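Carboxyvinyl-carboxyphosphonate phosphorylmutase (Bacillus anthracis, PDB 4IQD) belongs to the phosphoenolpyruvate phosphomutase family of TIM-barrel proteins and is modelled here with pyruvic acid bound. Local coordinates at residues N19-L24 and K117-Q122; A59-K64 and G70-T75; L104-T109 and I150-E155; E176-A181 and S208-P213. All coordinates share one frame; numbering follows the deposited sequence.

In the fold
All four contacts lie in one TIM-barrel family domain. Contact 1 sets helix 14-26 against the start of strand 120-124. Contact 2, nested within the loop it closes but on the other side of the chain's centre, joins helix 57-63 to the approach to helix 74-88. Contact 3 pairs helices 103-115 and 143-156, which precede and follow strand 120-124, so it crosses contact 1 along the chain; their centres lie about 17 Å apart. Contact 4 comes last, between helix 174-187 and the end of helix 200-209, about 30 Å from contact 2 between centres. Contacts 2 and 3 touch, with Ser74 CB 3.6 Å from Thr109 OG1. Contacts 3 and 4 join helical elements around the barrel.

Contact 1: residues N19-L24 and K117-Q122; sequences NRFRAL and KVAAVQ
Phe21 of helix 14-26 lays its ring over Ala120, at the start of strand 120-124 in the TIM barrel. The N-terminal helix thereby packs over the N-terminal ends of barrel strands, as the contacts of Phe21 with Ala120 and with Tyr161 of strand 161-166 bear out. The evidence for a CH-pi contact is geometric: Ala120 CB lies 4.1 Å from the centroid of the Phe21 ring and 22° off the ring normal. It is displaced toward the rim, and the nearest ring atom, Phe21 CE2, is 3.8 Å from Ala120 CB. With chi1 at -175°, Phe21 CG stands opposite the backbone N, which carries the ring out from the helix and across the methyl group. All three touching residues are buried, and Tyr161 meets the Phe21 ring edge-to-face, while Pro91 and Ile33 also pack against it. The helix side turned from the strand is looser: Asn19 and Ala23 are exposed and have no contact with residues 117-122. Lys117, partly exposed, ends the preceding helix in a Schellman motif and sends NZ to Ser12 O and Gln11 OE1. At the base of the aromatic side chain, Phe21 CB meets Ala119 CB at 4.0 Å.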
loop_
_atom_site.group_PDB
_atom_site.type_symbol
_atom_site.label_atom_id
_atom_site.label_comp_id
_atom_site.label_asym_id
_atom_site.label_seq_id
_atom_site.Cartn_x
_atom_site.Cartn_y
_atom_site.Cartn_z
ATOM N N ASN A 19 20.860 -1.150 16.845
ATOM C CA ASN A 19 21.495 -0.402 17.918
ATOM C C ASN A 19 20.926 1.003 18.028
ATOM O O ASN A 19 20.776 1.531 19.126
ATOM C CB ASN A 19 23.008 -0.352 17.719
ATOM C CG ASN A 19 23.641 -1.727 17.749
ATOM O OD1 ASN A 19 23.209 -2.606 18.491
ATOM N ND2 ASN A 19 24.669 -1.921 16.933
ATOM N N ARG A 20 20.610 1.601 16.884
ATOM C CA ARG A 20 20.006 2.926 16.860
ATOM C C ARG A 20 18.650 2.852 17.535
ATOM O O ARG A 20 18.291 3.718 18.325
ATOM C CB ARG A 20 19.842 3.432 15.427
ATOM C CG ARG A 20 19.325 4.862 15.337
ATOM C CD ARG A 20 18.788 5.202 13.948
ATOM N NE ARG A 20 19.816 5.205 12.908
ATOM C CZ ARG A 20 19.583 5.473 11.626
ATOM N NH1 ARG A 20 18.354 5.762 11.216
ATOM N NH2 ARG A 20 20.578 5.452 10.750
ATOM N N PHE A 21 17.908 1.798 17.216
ATOM C CA PHE A 21 16.609 1.538 17.819
ATOM C C PHE A 21 16.732 1.402 19.330
ATOM O O PHE A 21 15.970 2.012 20.083
ATOM C CB PHE A 21 16.003 0.262 17.233
ATOM C CG PHE A 21 14.613 -0.025 17.711
ATOM C CD1 PHE A 21 13.521 0.542 17.079
ATOM C CD2 PHE A 21 14.394 -0.868 18.789
ATOM C CE1 PHE A 21 12.239 0.278 17.514
ATOM C CE2 PHE A 21 13.114 -1.134 19.229
ATOM C CZ PHE A 21 12.034 -0.561 18.592
ATOM N N ARG A 22 17.691 0.591 19.765
ATOM C CA ARG A 22 17.944 0.396 21.184
ATOM C C ARG A 22 18.228 1.727 21.861
ATOM O O ARG A 22 17.681 2.024 22.920
ATOM C CB ARG A 22 19.120 -0.552 21.405
ATOM C CG ARG A 22 19.532 -0.666 22.864
ATOM C CD ARG A 22 20.734 -1.574 23.047
ATOM N NE ARG A 22 20.490 -2.928 22.561
ATOM C CZ ARG A 22 19.842 -3.863 23.247
ATOM N NH1 ARG A 22 19.359 -3.594 24.452
ATOM N NH2 ARG A 22 19.672 -5.069 22.725
ATOM N N ALA A 23 19.091 2.520 21.239
ATOM C CA ALA A 23 19.397 3.857 21.727
ATOM C C ALA A 23 18.112 4.635 21.941
ATOM O O ALA A 23 17.885 5.184 23.019
ATOM C CB ALA A 23 20.292 4.584 20.736
ATOM N N LEU A 24 17.274 4.657 20.908
ATOM C CA LEU A 24 15.994 5.354 20.947
ATOM C C LEU A 24 15.166 4.929 22.152
ATOM O O LEU A 24 14.494 5.746 22.781
ATOM C CB LEU A 24 15.202 5.082 19.667
ATOM C CG LEU A 24 15.771 5.568 18.335
ATOM C CD1 LEU A 24 14.869 5.131 17.200
ATOM C CD2 LEU A 24 15.931 7.067 18.345
ATOM N N LYS A 117 16.948 -5.932 6.899
ATOM C CA LYS A 117 17.523 -4.886 7.745
ATOM C C LYS A 117 16.519 -4.379 8.773
ATOM O O LYS A 117 16.552 -3.214 9.167
ATOM C CB LYS A 117 18.088 -3.732 6.910
ATOM C CG LYS A 117 19.121 -4.168 5.884
ATOM C CD LYS A 117 19.125 -3.244 4.676
ATOM C CE LYS A 117 19.788 -1.917 4.987
ATOM N NZ LYS A 117 21.272 -2.043 5.049
ATOM N N VAL A 118 15.623 -5.261 9.199
ATOM C CA VAL A 118 14.689 -4.936 10.263
ATOM C C VAL A 118 15.470 -4.742 11.556
ATOM O O VAL A 118 16.379 -5.514 11.860
ATOM C CB VAL A 118 13.640 -6.048 10.444
ATOM C CG1 VAL A 118 12.776 -5.778 11.645
ATOM C CG2 VAL A 118 12.784 -6.170 9.196
ATOM N N ALA A 119 15.126 -3.699 12.305
ATOM C CA ALA A 119 15.819 -3.385 13.550
ATOM C C ALA A 119 15.318 -4.201 14.742
ATOM O O ALA A 119 16.097 -4.544 15.627
ATOM C CB ALA A 119 15.718 -1.901 13.849
ATOM N N ALA A 120 14.021 -4.503 14.760
ATOM C CA ALA A 120 13.403 -5.205 15.886
ATOM C C ALA A 120 12.162 -5.985 15.466
ATOM O O ALA A 120 11.525 -5.659 14.469
ATOM C CB ALA A 120 13.045 -4.220 16.987
ATOM N N VAL A 121 11.821 -7.014 16.237
ATOM C CA VAL A 121 10.626 -7.808 15.969
ATOM C C VAL A 121 9.788 -8.006 17.222
ATOM O O VAL A 121 10.318 -8.098 18.330
ATOM C CB VAL A 121 10.970 -9.193 15.386
ATOM C CG1 VAL A 121 11.475 -9.061 13.953
ATOM C CG2 VAL A 121 11.986 -9.914 16.267
ATOM N N GLN A 122 8.475 -8.069 17.030
ATOM C CA GLN A 122 7.542 -8.300 18.122
ATOM C C GLN A 122 6.910 -9.671 17.994
ATOM O O GLN A 122 6.230 -9.961 17.014
ATOM C CB GLN A 122 6.446 -7.242 18.129
ATOM C CG GLN A 122 5.274 -7.595 19.023
ATOM C CD GLN A 122 4.018 -6.829 18.667
ATOM O OE1 GLN A 122 4.039 -5.607 18.531
ATOM N NE2 GLN A 122 2.914 -7.547 18.508
#

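Contact 2: residues A59-K64 and G70-T75; sequences AYTASK and GIVTST
Val72, in the loop that leads into helix 74-88, meets Tyr60 and Thr61 of helix 57-63, which follows barrel strand 53-55. Along residues 70-75, Gly70 comes first, exposed and with positive phi (64°), and Ile71 follows without touching residues 59-64. Val72 then does the touching: its CG1 lies 3.7 Å from Thr61 CG2 and 4.1 Å from Tyr60 CE2, while its other methyl, CG2, is 4.1 Å from Thr61 CG2. The Val72 and Thr61 side chains cross at about a right angle, whereas Val72 and the tyrosine slide past each other in opposite directions. A chi1 of 53° places Thr61 CG2 opposite the carbonyl carbon and offers the methyl to Val72; OG1 bonds back into its own helix, chiefly to Gly57 O. Next, Thr73 takes the N-cap position of helix 74-88, its side chain capping a backbone N just beyond Thr75. Ser74 OG bonds to Glu112. This helix-loop-helix region lies beside a pyruvic acid pocket: Tyr60 packs on pocket residue Arg80, its side chain about 5 Å from a bound pyruvic acid. The chemistry implies a division of labour: methyls and a ring carbon join the segments, while threonine hydroxyls serve the helical backbone.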
loop_
_atom_site.group_PDB
_atom_site.type_symbol
_atom_site.label_atom_id
_atom_site.label_comp_id
_atom_site.label_asym_id
_atom_site.label_seq_id
_atom_site.Cartn_x
_atom_site.Cartn_y
_atom_site.Cartn_z
ATOM N N ALA A 59 -2.558 -3.747 10.057
ATOM C CA ALA A 59 -2.529 -2.785 8.963
ATOM C C ALA A 59 -2.048 -3.423 7.669
ATOM O O ALA A 59 -2.569 -3.130 6.591
ATOM C CB ALA A 59 -1.659 -1.601 9.325
ATOM N N TYR A 60 -1.050 -4.296 7.780
ATOM C CA TYR A 60 -0.502 -4.953 6.605
ATOM C C TYR A 60 -1.572 -5.755 5.896
ATOM O O TYR A 60 -1.849 -5.535 4.722
ATOM C CB TYR A 60 0.656 -5.877 6.966
ATOM C CG TYR A 60 1.188 -6.619 5.762
ATOM C CD1 TYR A 60 1.704 -5.924 4.677
ATOM C CD2 TYR A 60 1.161 -8.005 5.701
ATOM C CE1 TYR A 60 2.186 -6.587 3.567
ATOM C CE2 TYR A 60 1.645 -8.680 4.595
ATOM C CZ TYR A 60 2.159 -7.963 3.529
ATOM O OH TYR A 60 2.642 -8.618 2.416
ATOM N N THR A 61 -2.173 -6.682 6.625
ATOM C CA THR A 61 -3.191 -7.549 6.060
ATOM C C THR A 61 -4.338 -6.727 5.498
ATOM O O THR A 61 -4.771 -6.950 4.371
ATOM C CB THR A 61 -3.723 -8.531 7.108
ATOM O OG1 THR A 61 -4.138 -7.805 8.271
ATOM C CG2 THR A 61 -2.636 -9.517 7.498
ATOM N N ALA A 62 -4.808 -5.763 6.282
ATOM C CA ALA A 62 -5.897 -4.899 5.848
ATOM C C ALA A 62 -5.559 -4.195 4.537
ATOM O O ALA A 62 -6.429 -4.029 3.687
ATOM C CB ALA A 62 -6.238 -3.889 6.925
ATOM N N SER A 63 -4.297 -3.800 4.373
ATOM C CA SER A 63 -3.830 -3.208 3.119
ATOM C C SER A 63 -4.054 -4.163 1.957
ATOM O O SER A 63 -4.550 -3.770 0.903
ATOM C CB SER A 63 -2.342 -2.853 3.192
ATOM O OG SER A 63 -2.073 -1.952 4.246
ATOM N N LYS A 64 -3.689 -5.422 2.163
ATOM C CA LYS A 64 -3.862 -6.446 1.144
ATOM C C LYS A 64 -5.313 -6.903 1.029
ATOM O O LYS A 64 -5.628 -7.777 0.225
ATOM C CB LYS A 64 -2.970 -7.648 1.448
ATOM C CG LYS A 64 -1.495 -7.319 1.525
ATOM C CD LYS A 64 -0.665 -8.584 1.567
ATOM C CE LYS A 64 -0.656 -9.286 0.222
ATOM N NZ LYS A 64 0.182 -8.554 -0.762
ATOM N N GLY A 70 -3.753 -14.446 10.567
ATOM C CA GLY A 70 -2.548 -15.236 10.388
ATOM C C GLY A 70 -2.543 -16.088 9.134
ATOM O O GLY A 70 -2.244 -17.280 9.186
ATOM N N ILE A 71 -2.869 -15.475 8.000
ATOM C CA ILE A 71 -2.878 -16.187 6.727
ATOM C C ILE A 71 -1.840 -15.624 5.767
ATOM O O ILE A 71 -1.685 -16.110 4.649
ATOM C CB ILE A 71 -4.266 -16.159 6.072
ATOM C CG1 ILE A 71 -4.710 -14.713 5.838
ATOM C CG2 ILE A 71 -5.267 -16.909 6.938
ATOM C CD1 ILE A 71 -6.173 -14.565 5.492
ATOM N N VAL A 72 -1.134 -14.593 6.211
ATOM C CA VAL A 72 -0.009 -14.081 5.450
ATOM C C VAL A 72 1.230 -14.860 5.842
ATOM O O VAL A 72 1.265 -15.488 6.900
ATOM C CB VAL A 72 0.222 -12.582 5.694
ATOM C CG1 VAL A 72 -0.932 -11.771 5.129
ATOM C CG2 VAL A 72 0.412 -12.311 7.175
ATOM N N THR A 73 2.241 -14.827 4.981
ATOM C CA THR A 73 3.463 -15.584 5.211
ATOM C C THR A 73 4.593 -14.673 5.660
ATOM O O THR A 73 4.536 -13.460 5.472
ATOM C CB THR A 73 3.905 -16.323 3.946
ATOM O OG1 THR A 73 4.371 -15.374 2.982
ATOM C CG2 THR A 73 2.749 -17.113 3.360
ATOM N N SER A 74 5.619 -15.269 6.257
ATOM C CA SER A 74 6.766 -14.518 6.741
ATOM C C SER A 74 7.457 -13.809 5.588
ATOM O O SER A 74 7.988 -12.715 5.756
ATOM C CB SER A 74 7.762 -15.445 7.437
ATOM O OG SER A 74 8.478 -16.219 6.489
ATOM N N THR A 75 7.435 -14.442 4.419
ATOM C CA THR A 75 8.054 -13.887 3.217
ATOM C C THR A 75 7.399 -12.569 2.808
ATOM O O THR A 75 8.082 -11.611 2.445
ATOM C CB THR A 75 7.966 -14.876 2.037
ATOM O OG1 THR A 75 8.603 -16.108 2.392
ATOM C CG2 THR A 75 8.647 -14.299 0.800
#

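Contact 3: residues L104-T109 and I150-E155; sequences LNVART and IKAIKE
Val106 of helix 103-115 projects toward helix 143-156 and meets Ile153 and Ala152. The bond from CA to CB points toward the opposing helix, and at CB the side chain divides into two methyls. The branch that makes the contact is CG1, opposite the backbone N at chi1 167°. Val106 CG1 lies 3.6 Å from Ile153 CG1 and 4.0 Å from Ile153 CD1, so it meets two consecutive carbons of the isoleucine chain. On the same partner helix, Ala152 CB is a more distant neighbour, 4.4 Å from Val106 CG1. The valine and isoleucine side chains cross at about a right angle. The isoleucine reaches the valine through its longer branch: chi1 of -60° sets Ile153 CG1 opposite the carbonyl carbon, and the extended chi2 of 180° carries CD1 onward. All three touching residues are buried, and the joint is apolar throughout. Ile153 also packs on Ile162 of strand 161-166, while Val106 touches Lys149 one turn before Ile153. Two helices packed side by side, with strand 120-124 between them in the chain and one of them resting on strand 161-166, are characteristic of the outer helical layer of a TIM barrel.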
loop_
_atom_site.group_PDB
_atom_site.type_symbol
_atom_site.label_atom_id
_atom_site.label_comp_id
_atom_site.label_asym_id
_atom_site.label_seq_id
_atom_site.Cartn_x
_atom_site.Cartn_y
_atom_site.Cartn_z
ATOM N N LEU A 104 11.712 -23.643 14.360
ATOM C CA LEU A 104 12.445 -23.564 13.107
ATOM C C LEU A 104 11.903 -22.455 12.216
ATOM O O LEU A 104 12.670 -21.735 11.588
ATOM C CB LEU A 104 12.410 -24.907 12.388
ATOM C CG LEU A 104 13.016 -26.032 13.224
ATOM C CD1 LEU A 104 12.900 -27.350 12.496
ATOM C CD2 LEU A 104 14.467 -25.724 13.574
ATOM N N ASN A 105 10.584 -22.319 12.167
ATOM C CA ASN A 105 9.960 -21.226 11.437
ATOM C C ASN A 105 10.343 -19.877 12.022
ATOM O O ASN A 105 10.622 -18.929 11.291
ATOM C CB ASN A 105 8.443 -21.377 11.442
ATOM C CG ASN A 105 7.983 -22.616 10.712
ATOM O OD1 ASN A 105 7.440 -23.537 11.314
ATOM N ND2 ASN A 105 8.202 -22.646 9.404
ATOM N N VAL A 106 10.351 -19.803 13.347
ATOM C CA VAL A 106 10.757 -18.593 14.050
ATOM C C VAL A 106 12.197 -18.263 13.699
ATOM O O VAL A 106 12.560 -17.100 13.528
ATOM C CB VAL A 106 10.630 -18.771 15.572
ATOM C CG1 VAL A 106 11.339 -17.652 16.308
ATOM C CG2 VAL A 106 9.173 -18.830 15.971
ATOM N N ALA A 107 13.010 -19.305 13.570
ATOM C CA ALA A 107 14.413 -19.150 13.211
ATOM C C ALA A 107 14.586 -18.547 11.818
ATOM O O ALA A 107 15.453 -17.703 11.610
ATOM C CB ALA A 107 15.133 -20.487 13.303
ATOM N N ARG A 108 13.763 -18.987 10.870
ATOM C CA ARG A 108 13.843 -18.487 9.498
ATOM C C ARG A 108 13.270 -17.078 9.384
ATOM O O ARG A 108 13.793 -16.240 8.650
ATOM C CB ARG A 108 13.131 -19.434 8.525
ATOM C CG ARG A 108 12.655 -18.760 7.245
ATOM C CD ARG A 108 13.054 -19.536 6.002
ATOM N NE ARG A 108 12.742 -18.797 4.781
ATOM C CZ ARG A 108 11.847 -19.181 3.876
ATOM N NH1 ARG A 108 11.634 -18.438 2.797
ATOM N NH2 ARG A 108 11.170 -20.309 4.042
ATOM N N THR A 109 12.188 -16.830 10.113
ATOM C CA THR A 109 11.592 -15.505 10.166
ATOM C C THR A 109 12.627 -14.491 10.637
ATOM O O THR A 109 12.732 -13.397 10.086
ATOM C CB THR A 109 10.369 -15.486 11.099
ATOM O OG1 THR A 109 9.337 -16.306 10.540
ATOM C CG2 THR A 109 9.841 -14.072 11.268
ATOM N N ILE A 150 12.031 -17.375 21.750
ATOM C CA ILE A 150 12.900 -16.230 21.979
ATOM C C ILE A 150 14.359 -16.665 21.923
ATOM O O ILE A 150 15.195 -15.997 21.315
ATOM C CB ILE A 150 12.587 -15.559 23.328
ATOM C CG1 ILE A 150 11.176 -14.967 23.301
ATOM C CG2 ILE A 150 13.605 -14.484 23.646
ATOM C CD1 ILE A 150 10.718 -14.388 24.619
ATOM N N LYS A 151 14.648 -17.804 22.543
ATOM C CA LYS A 151 15.987 -18.382 22.522
ATOM C C LYS A 151 16.418 -18.711 21.104
ATOM O O LYS A 151 17.591 -18.576 20.758
ATOM C CB LYS A 151 16.038 -19.646 23.382
ATOM C CG LYS A 151 15.909 -19.393 24.874
ATOM C CD LYS A 151 15.506 -20.651 25.629
ATOM C CE LYS A 151 16.571 -21.731 25.562
ATOM N NZ LYS A 151 16.195 -22.904 26.409
ATOM N N ALA A 152 15.462 -19.149 20.289
ATOM C CA ALA A 152 15.720 -19.423 18.880
ATOM C C ALA A 152 16.167 -18.157 18.156
ATOM O O ALA A 152 17.097 -18.182 17.348
ATOM C CB ALA A 152 14.488 -20.004 18.221
ATOM N N ILE A 153 15.503 -17.046 18.450
ATOM C CA ILE A 153 15.869 -15.771 17.855
ATOM C C ILE A 153 17.255 -15.318 18.306
ATOM O O ILE A 153 18.104 -15.014 17.471
ATOM C CB ILE A 153 14.836 -14.683 18.171
ATOM C CG1 ILE A 153 13.469 -15.085 17.620
ATOM C CG2 ILE A 153 15.265 -13.360 17.577
ATOM C CD1 ILE A 153 12.384 -14.076 17.887
ATOM N N LYS A 154 17.483 -15.291 19.618
ATOM C CA LYS A 154 18.783 -14.906 20.169
ATOM C C LYS A 154 19.908 -15.749 19.590
ATOM O O LYS A 154 21.039 -15.289 19.456
ATOM C CB LYS A 154 18.806 -15.049 21.694
ATOM C CG LYS A 154 17.941 -14.061 22.458
ATOM C CD LYS A 154 18.220 -12.622 22.051
ATOM C CE LYS A 154 19.659 -12.203 22.300
ATOM N NZ LYS A 154 19.926 -10.855 21.715
ATOM N N GLU A 155 19.588 -16.992 19.258
ATOM C CA GLU A 155 20.573 -17.908 18.712
ATOM C C GLU A 155 20.949 -17.569 17.274
ATOM O O GLU A 155 22.126 -17.436 16.945
ATOM C CB GLU A 155 20.061 -19.343 18.786
ATOM C CG GLU A 155 21.029 -20.345 18.201
ATOM C CD GLU A 155 22.418 -20.208 18.788
ATOM O OE1 GLU A 155 22.528 -20.091 20.027
ATOM O OE2 GLU A 155 23.398 -20.209 18.011
#

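Contact 4: residues E176-A181 and S208-P213; sequences EAIERA and SKVNAP
The outer helical layer of the barrel is joined here where Ile178 and Ala181 of helix 174-187 meet Lys209 and Val210 at the end of helix 200-209. Ile178 CD1 lies 3.7 Å from Lys209 CB, and Ile178 CG2 is 3.9 Å from the same carbon and 4.1 Å from Lys209 CG. The two side chains cross obliquely. The isoleucine thus covers the aliphatic base of the lysine, whose chain bends at chi2 (86°) and leads NZ away from residues 176-181. This joint between a helix and the end of the next helix with its following loop belongs to the TIM-barrel fold; Val210 is the first residue to leave helical angles, and the chain then runs on to strand 215-217. Val210 CG2 serves two neighbours, lying 4.1 Å from Ala181 CB and 4.2 Å from Ile178 CG2. Chi1 of 175° makes this possible by placing CG2 opposite the carbonyl carbon. Phe206 adds to the same apolar patch, touching Ile178 and Ala181, while Asn182 ND2 bonds to the backbone O of Lys209. Just beyond, Asn211 centres an inverse gamma turn, across which Ala212 N makes a weak bond of 3.1 Å to Val210 O.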
loop_
_atom_site.group_PDB
_atom_site.type_symbol
_atom_site.label_atom_id
_atom_site.label_comp_id
_atom_site.label_asym_id
_atom_site.label_seq_id
_atom_site.Cartn_x
_atom_site.Cartn_y
_atom_site.Cartn_z
ATOM N N GLU A 176 0.239 -12.982 36.801
ATOM C CA GLU A 176 0.538 -14.005 35.811
ATOM C C GLU A 176 1.330 -13.404 34.671
ATOM O O GLU A 176 2.300 -13.988 34.194
ATOM C CB GLU A 176 -0.748 -14.587 35.245
ATOM C CG GLU A 176 -0.832 -16.077 35.348
ATOM C CD GLU A 176 -1.794 -16.504 36.420
ATOM O OE1 GLU A 176 -2.133 -17.705 36.459
ATOM O OE2 GLU A 176 -2.214 -15.637 37.219
ATOM N N ALA A 177 0.896 -12.233 34.228
ATOM C CA ALA A 177 1.569 -11.540 33.144
ATOM C C ALA A 177 2.984 -11.158 33.563
ATOM O O ALA A 177 3.930 -11.341 32.800
ATOM C CB ALA A 177 0.780 -10.317 32.734
ATOM N N ILE A 178 3.121 -10.646 34.783
ATOM C CA ILE A 178 4.423 -10.244 35.308
ATOM C C ILE A 178 5.392 -11.417 35.310
ATOM O O ILE A 178 6.563 -11.269 34.948
ATOM C CB ILE A 178 4.305 -9.661 36.729
ATOM C CG1 ILE A 178 3.645 -8.283 36.678
ATOM C CG2 ILE A 178 5.673 -9.567 37.393
ATOM C CD1 ILE A 178 3.498 -7.618 38.030
ATOM N N GLU A 179 4.897 -12.583 35.714
ATOM C CA GLU A 179 5.708 -13.794 35.725
ATOM C C GLU A 179 6.148 -14.175 34.317
ATOM O O GLU A 179 7.328 -14.425 34.080
ATOM C CB GLU A 179 4.950 -14.953 36.376
ATOM C CG GLU A 179 4.890 -14.884 37.895
ATOM C CD GLU A 179 6.245 -15.100 38.544
ATOM O OE1 GLU A 179 6.691 -14.213 39.302
ATOM O OE2 GLU A 179 6.860 -16.159 38.299
ATOM N N ARG A 180 5.196 -14.218 33.389
ATOM C CA ARG A 180 5.500 -14.520 31.996
ATOM C C ARG A 180 6.528 -13.539 31.462
ATOM O O ARG A 180 7.544 -13.943 30.907
ATOM C CB ARG A 180 4.242 -14.447 31.131
ATOM C CG ARG A 180 3.339 -15.664 31.197
ATOM C CD ARG A 180 2.291 -15.588 30.101
ATOM N NE ARG A 180 1.441 -16.770 30.039
ATOM C CZ ARG A 180 1.666 -17.817 29.249
ATOM N NH1 ARG A 180 2.724 -17.842 28.455
ATOM N NH2 ARG A 180 0.831 -18.845 29.259
ATOM N N ALA A 181 6.261 -12.254 31.670
ATOM C CA ALA A 181 7.126 -11.179 31.191
ATOM C C ALA A 181 8.582 -11.347 31.612
ATOM O O ALA A 181 9.479 -11.313 30.774
ATOM C CB ALA A 181 6.594 -9.828 31.656
ATOM N N SER A 208 7.359 -1.648 37.665
ATOM C CA SER A 208 8.131 -1.799 38.891
ATOM C C SER A 208 8.597 -3.230 39.100
ATOM O O SER A 208 9.633 -3.471 39.713
ATOM C CB SER A 208 7.301 -1.355 40.093
ATOM O OG SER A 208 8.104 -1.285 41.257
ATOM N N LYS A 209 7.828 -4.180 38.590
ATOM C CA LYS A 209 8.112 -5.585 38.835
ATOM C C LYS A 209 8.800 -6.265 37.656
ATOM O O LYS A 209 9.205 -7.420 37.758
ATOM C CB LYS A 209 6.822 -6.333 39.181
ATOM C CG LYS A 209 6.907 -7.175 40.446
ATOM C CD LYS A 209 6.597 -6.351 41.682
ATOM C CE LYS A 209 6.888 -7.131 42.951
ATOM N NZ LYS A 209 6.184 -8.443 42.984
ATOM N N VAL A 210 8.931 -5.553 36.539
ATOM C CA VAL A 210 9.517 -6.132 35.331
ATOM C C VAL A 210 10.802 -5.409 34.912
ATOM O O VAL A 210 10.816 -4.187 34.767
ATOM C CB VAL A 210 8.504 -6.134 34.165
ATOM C CG1 VAL A 210 9.159 -6.618 32.884
ATOM C CG2 VAL A 210 7.299 -6.999 34.510
ATOM N N ASN A 211 11.874 -6.172 34.706
ATOM C CA ASN A 211 13.187 -5.599 34.397
ATOM C C ASN A 211 13.447 -5.351 32.907
ATOM O O ASN A 211 14.400 -5.883 32.337
ATOM C CB ASN A 211 14.303 -6.472 34.980
ATOM C CG ASN A 211 14.261 -7.899 34.461
ATOM O OD1 ASN A 211 13.193 -8.498 34.343
ATOM N ND2 ASN A 211 15.428 -8.447 34.140
ATOM N N ALA A 212 12.610 -4.525 32.291
ATOM C CA ALA A 212 12.712 -4.239 30.865
ATOM C C ALA A 212 11.980 -2.952 30.528
ATOM O O ALA A 212 11.058 -2.561 31.236
ATOM C CB ALA A 212 12.140 -5.390 30.048
ATOM N N PRO A 213 12.392 -2.282 29.443
ATOM C CA PRO A 213 11.597 -1.169 28.923
ATOM C C PRO A 213 10.228 -1.670 28.492
ATOM O O PRO A 213 10.103 -2.822 28.081
ATOM C CB PRO A 213 12.390 -0.719 27.697
ATOM C CG PRO A 213 13.786 -1.149 27.969
ATOM C CD PRO A 213 13.671 -2.432 28.728
#